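Long-range contact in peptidase S9 prolyl oligopeptidase catalytic domain-containing protein (Pyrococcus horikoshii, PDB 4HXF), which forms a self-compartmentalizing hexamer and probably acts as a serine peptidase of the prolyl oligopeptidase family, removing acylated amino acids from peptides: residues A499-I503 with Y547-D552. Sequence-based numbering, arbitrary orientation.
With Y3A (N-[(benzyloxy)carbonyl]glycyl-N-[(2S,3R)-4-chloro-3-hydroxy-1-phenylbutan-2-yl]glycinamide), chain B.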
ATOM      1  N   ALA A 499     -39.787   5.658  24.421  1.00 11.63           N
ATOM      2  CA  ALA A 499     -39.397   6.822  23.682  1.00 12.48           C
ATOM      3  C   ALA A 499     -38.064   6.735  22.902  1.00 10.94           C
ATOM      4  O   ALA A 499     -37.921   7.493  21.968  1.00 11.85           O
ATOM      5  CB  ALA A 499     -39.360   8.072  24.625  1.00 11.05           C
ATOM      6  N   PHE A 500     -37.182   5.842  23.301  1.00 12.02           N
ATOM      7  CA  PHE A 500     -35.865   5.684  22.677  1.00 12.84           C
ATOM      8  C   PHE A 500     -35.671   4.498  21.797  1.00 12.99           C
ATOM      9  O   PHE A 500     -34.868   4.568  20.855  1.00 12.88           O
ATOM     10  CB  PHE A 500     -34.854   5.722  23.830  1.00 13.00           C
ATOM     11  CG  PHE A 500     -33.400   6.066  23.450  1.00 13.84           C
ATOM     12  CD1 PHE A 500     -33.077   7.010  22.505  1.00 13.00           C
ATOM     13  CD2 PHE A 500     -32.360   5.545  24.246  1.00 12.27           C
ATOM     14  CE1 PHE A 500     -31.742   7.334  22.283  1.00 12.80           C
ATOM     15  CE2 PHE A 500     -31.033   5.898  24.031  1.00 12.04           C
ATOM     16  CZ  PHE A 500     -30.709   6.745  22.991  1.00 11.18           C
ATOM     17  N   SER A 501     -36.316   3.367  22.078  1.00 14.15           N
ATOM     18  CA  SER A 501     -36.064   2.157  21.313  1.00 14.21           C
ATOM     19  C   SER A 501     -36.701   2.153  19.954  1.00 13.09           C
ATOM     20  O   SER A 501     -37.566   2.933  19.639  1.00 14.07           O
ATOM     21  CB  SER A 501     -36.484   0.930  22.042  1.00 14.34           C
ATOM     22  OG  SER A 501     -37.899   0.813  22.067  1.00 14.44           O
ATOM     23  N   ASP A 502     -36.220   1.254  19.128  1.00 12.43           N
ATOM     24  CA  ASP A 502     -36.744   1.166  17.781  1.00 13.12           C
ATOM     25  C   ASP A 502     -38.239   0.911  17.685  1.00 12.37           C
ATOM     26  O   ASP A 502     -38.900   1.469  16.787  1.00 14.26           O
ATOM     27  CB  ASP A 502     -35.924   0.184  16.974  1.00 12.90           C
ATOM     28  CG  ASP A 502     -35.922  -1.248  17.501  1.00 12.79           C
ATOM     29  OD1 ASP A 502     -36.465  -1.570  18.518  1.00 13.57           O
ATOM     30  OD2 ASP A 502     -35.280  -2.030  16.804  1.00 13.27           O
ATOM     31  N   ILE A 503     -38.731  -0.017  18.514  1.00 13.35           N
ATOM     32  CA  ILE A 503     -40.134  -0.417  18.454  1.00 13.01           C
ATOM     33  C   ILE A 503     -40.990   0.160  19.559  1.00 14.92           C
ATOM     34  O   ILE A 503     -42.197  -0.105  19.653  1.00 13.10           O
ATOM     35  CB  ILE A 503     -40.218  -1.949  18.449  1.00 12.96           C
ATOM     36  CG1 ILE A 503     -39.821  -2.574  19.754  1.00 14.15           C
ATOM     37  CG2 ILE A 503     -39.524  -2.538  17.192  1.00 13.31           C
ATOM     38  CD1 ILE A 503     -40.086  -4.101  19.910  1.00 14.47           C
ATOM     39  N   TYR A 547     -30.428  -1.418  19.326  1.00 13.30           N
ATOM     40  CA  TYR A 547     -31.472  -0.375  19.289  1.00 12.58           C
ATOM     41  C   TYR A 547     -32.831  -0.851  19.772  1.00 13.71           C
ATOM     42  O   TYR A 547     -33.791  -0.053  19.879  1.00 14.15           O
ATOM     43  CB  TYR A 547     -31.553   0.269  17.928  1.00 13.60           C
ATOM     44  CG  TYR A 547     -30.156   0.744  17.448  1.00 13.69           C
ATOM     45  CD1 TYR A 547     -29.713   0.440  16.174  1.00 16.90           C
ATOM     46  CD2 TYR A 547     -29.312   1.407  18.301  1.00 16.58           C
ATOM     47  CE1 TYR A 547     -28.450   0.820  15.782  1.00 18.94           C
ATOM     48  CE2 TYR A 547     -28.011   1.784  17.884  1.00 17.06           C
ATOM     49  CZ  TYR A 547     -27.619   1.477  16.609  1.00 18.02           C
ATOM     50  OH  TYR A 547     -26.320   1.798  16.155  1.00 21.95           O
ATOM     51  N   ARG A 548     -32.946  -2.143  20.011  1.00 12.68           N
ATOM     52  CA  ARG A 548     -34.133  -2.737  20.592  1.00 11.69           C
ATOM     53  C   ARG A 548     -34.289  -2.447  22.071  1.00 12.17           C
ATOM     54  O   ARG A 548     -35.345  -2.084  22.511  1.00 13.84           O
ATOM     55  CB  ARG A 548     -34.102  -4.253  20.381  1.00 13.09           C
ATOM     56  CG  ARG A 548     -35.306  -5.053  20.891  1.00 14.66           C
ATOM     57  CD  ARG A 548     -36.708  -4.601  20.362  1.00 13.26           C
ATOM     58  NE  ARG A 548     -36.628  -4.295  18.965  1.00 14.03           N
ATOM     59  CZ  ARG A 548     -36.575  -5.198  17.996  1.00 18.38           C
ATOM     60  NH1 ARG A 548     -36.302  -4.825  16.733  1.00 16.03           N
ATOM     61  NH2 ARG A 548     -36.844  -6.479  18.299  1.00 17.70           N
ATOM     62  N   CYS A 549     -33.143  -2.554  22.772  1.00 12.78           N
ATOM     63  CA  CYS A 549     -32.980  -2.146  24.151  1.00 11.51           C
ATOM     64  C   CYS A 549     -31.712  -1.289  24.154  1.00 12.75           C
ATOM     65  O   CYS A 549     -30.579  -1.807  24.318  1.00 14.50           O
ATOM     66  CB  CYS A 549     -32.845  -3.292  25.120  1.00 13.28           C
ATOM     67  SG  CYS A 549     -34.329  -4.373  25.157  1.00 14.46           S
ATOM     68  N   PRO A 550     -31.911   0.008  24.025  1.00 12.85           N
ATOM     69  CA  PRO A 550     -30.724   0.845  23.972  1.00 12.49           C
ATOM     70  C   PRO A 550     -29.936   0.880  25.271  1.00 13.18           C
ATOM     71  O   PRO A 550     -30.345   0.415  26.309  1.00 13.16           O
ATOM     72  CB  PRO A 550     -31.267   2.236  23.601  1.00 13.62           C
ATOM     73  CG  PRO A 550     -32.600   1.975  22.932  1.00 14.63           C
ATOM     74  CD  PRO A 550     -33.143   0.778  23.640  1.00 13.72           C
ATOM     75  N   LEU A 551     -28.713   1.403  25.100  1.00 12.70           N
ATOM     76  CA  LEU A 551     -27.674   1.436  26.192  1.00 12.63           C
ATOM     77  C   LEU A 551     -28.151   1.932  27.530  1.00 12.12           C
ATOM     78  O   LEU A 551     -27.710   1.434  28.561  1.00 12.91           O
ATOM     79  CB  LEU A 551     -26.478   2.187  25.691  1.00 13.21           C
ATOM     80  CG  LEU A 551     -25.289   2.204  26.734  1.00 13.54           C
ATOM     81  CD1 LEU A 551     -24.709   0.809  27.065  1.00 12.49           C
ATOM     82  CD2 LEU A 551     -24.184   3.196  26.181  1.00 16.18           C
ATOM     83  N   ASP A 552     -28.996   2.966  27.537  1.00 12.13           N
ATOM     84  CA  ASP A 552     -29.519   3.574  28.740  1.00 12.38           C
ATOM     85  C   ASP A 552     -30.105   2.508  29.674  1.00 12.61           C
ATOM     86  O   ASP A 552     -30.003   2.579  30.896  1.00 13.02           O
ATOM     87  CB  ASP A 552     -30.527   4.700  28.479  1.00 12.97           C
ATOM     88  CG  ASP A 552     -31.792   4.205  27.845  1.00 16.39           C
ATOM     89  OD1 ASP A 552     -32.845   4.543  28.396  1.00 18.71           O
ATOM     90  OD2 ASP A 552     -31.704   3.494  26.791  1.00 14.72           O
TER
HETATM   91  N3  Y3A B 701     -39.533  -9.068  19.650  1.00 31.19           N
HETATM   92  CA3 Y3A B 701     -39.777  -8.478  20.980  1.00 29.62           C
HETATM   93  C3  Y3A B 701     -38.419  -7.931  21.431  1.00 23.84           C
HETATM   94  O3  Y3A B 701     -37.462  -7.654  20.736  1.00 22.30           O
HETATM   95  C4  Y3A B 701     -36.026  -8.797  23.687  1.00 17.83           C
HETATM   96  O4  Y3A B 701     -36.733  -9.715  24.438  1.00 19.01           O
HETATM   97  CA4 Y3A B 701     -36.905  -7.573  23.496  1.00 14.44           C
HETATM   98  N4  Y3A B 701     -38.194  -8.082  22.958  1.00 19.47           N
HETATM   99  CB4 Y3A B 701     -37.400  -6.883  24.801  1.00 16.03           C
HETATM  100  CG4 Y3A B 701     -38.276  -5.698  24.561  1.00 16.26           C
HETATM  101  CD1 Y3A B 701     -37.871  -4.516  23.921  1.00 18.37           C
HETATM  102  CD2 Y3A B 701     -39.571  -5.712  25.061  1.00 19.95           C
HETATM  103  CE1 Y3A B 701     -38.705  -3.428  23.740  1.00 18.86           C
HETATM  104  CE2 Y3A B 701     -40.423  -4.633  24.881  1.00 18.80           C
HETATM  105  CZ4 Y3A B 701     -40.006  -3.526  24.210  1.00 18.58           C
HETATM  106  C15 Y3A B 701     -35.166  -9.222  22.438  1.00 18.18           C
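In the inhibitor pocket of the alpha/beta-hydrolase domain, Arg548 grips Asp502 side-on, through NE and NH1, while reaching the bound peptidyl inhibitor. Arg548 NE donates to Asp502 OD1 at 2.8 Å, nearly straight at 170° and on the syn lone pair, and Arg548 NH1 meets Asp502 OD2 at 3.0 Å. Carboxylate and guanidinium are almost coplanar, a salt bridge of two bonds that fixes the rotation of the arginine head, and Arg548 NH2 donates a hydrogen bond to the inhibitor carbonyl oxygen O3 (2.8 Å). Bends at chi2 (55°) and chi3 (42°) fold the arginine chain back to the aspartate. Ile503 lays CG2 over one guanidinium face and brings CD1 to 3.4 Å from Arg548 CD. Replacing Arg548 by alanine is likely to strip the buried Asp502 carboxylate of its countercharge, leaving OD2 to the backbone N of Asp142, and to deprive inhibitor O3 of this donor. Asp502 N donates a hydrogen bond to Tyr547 O, 2.9 Å. Farther along, Phe500 CD2 packs on Pro550 CB at 3.5 Å, and the carboxylate of Asp552, whose OD1 is hydrogen-bonded to Thr496 OG1, sets OD2 at the ring edge. The contact thus joins the end of helix 494-500 to the loop between strand 538-543 and helix 552-563, with strand 140-141 alongside: Trp140 stacks on Tyr547, and Phe141 touches Asp502, Ile503 and Arg548.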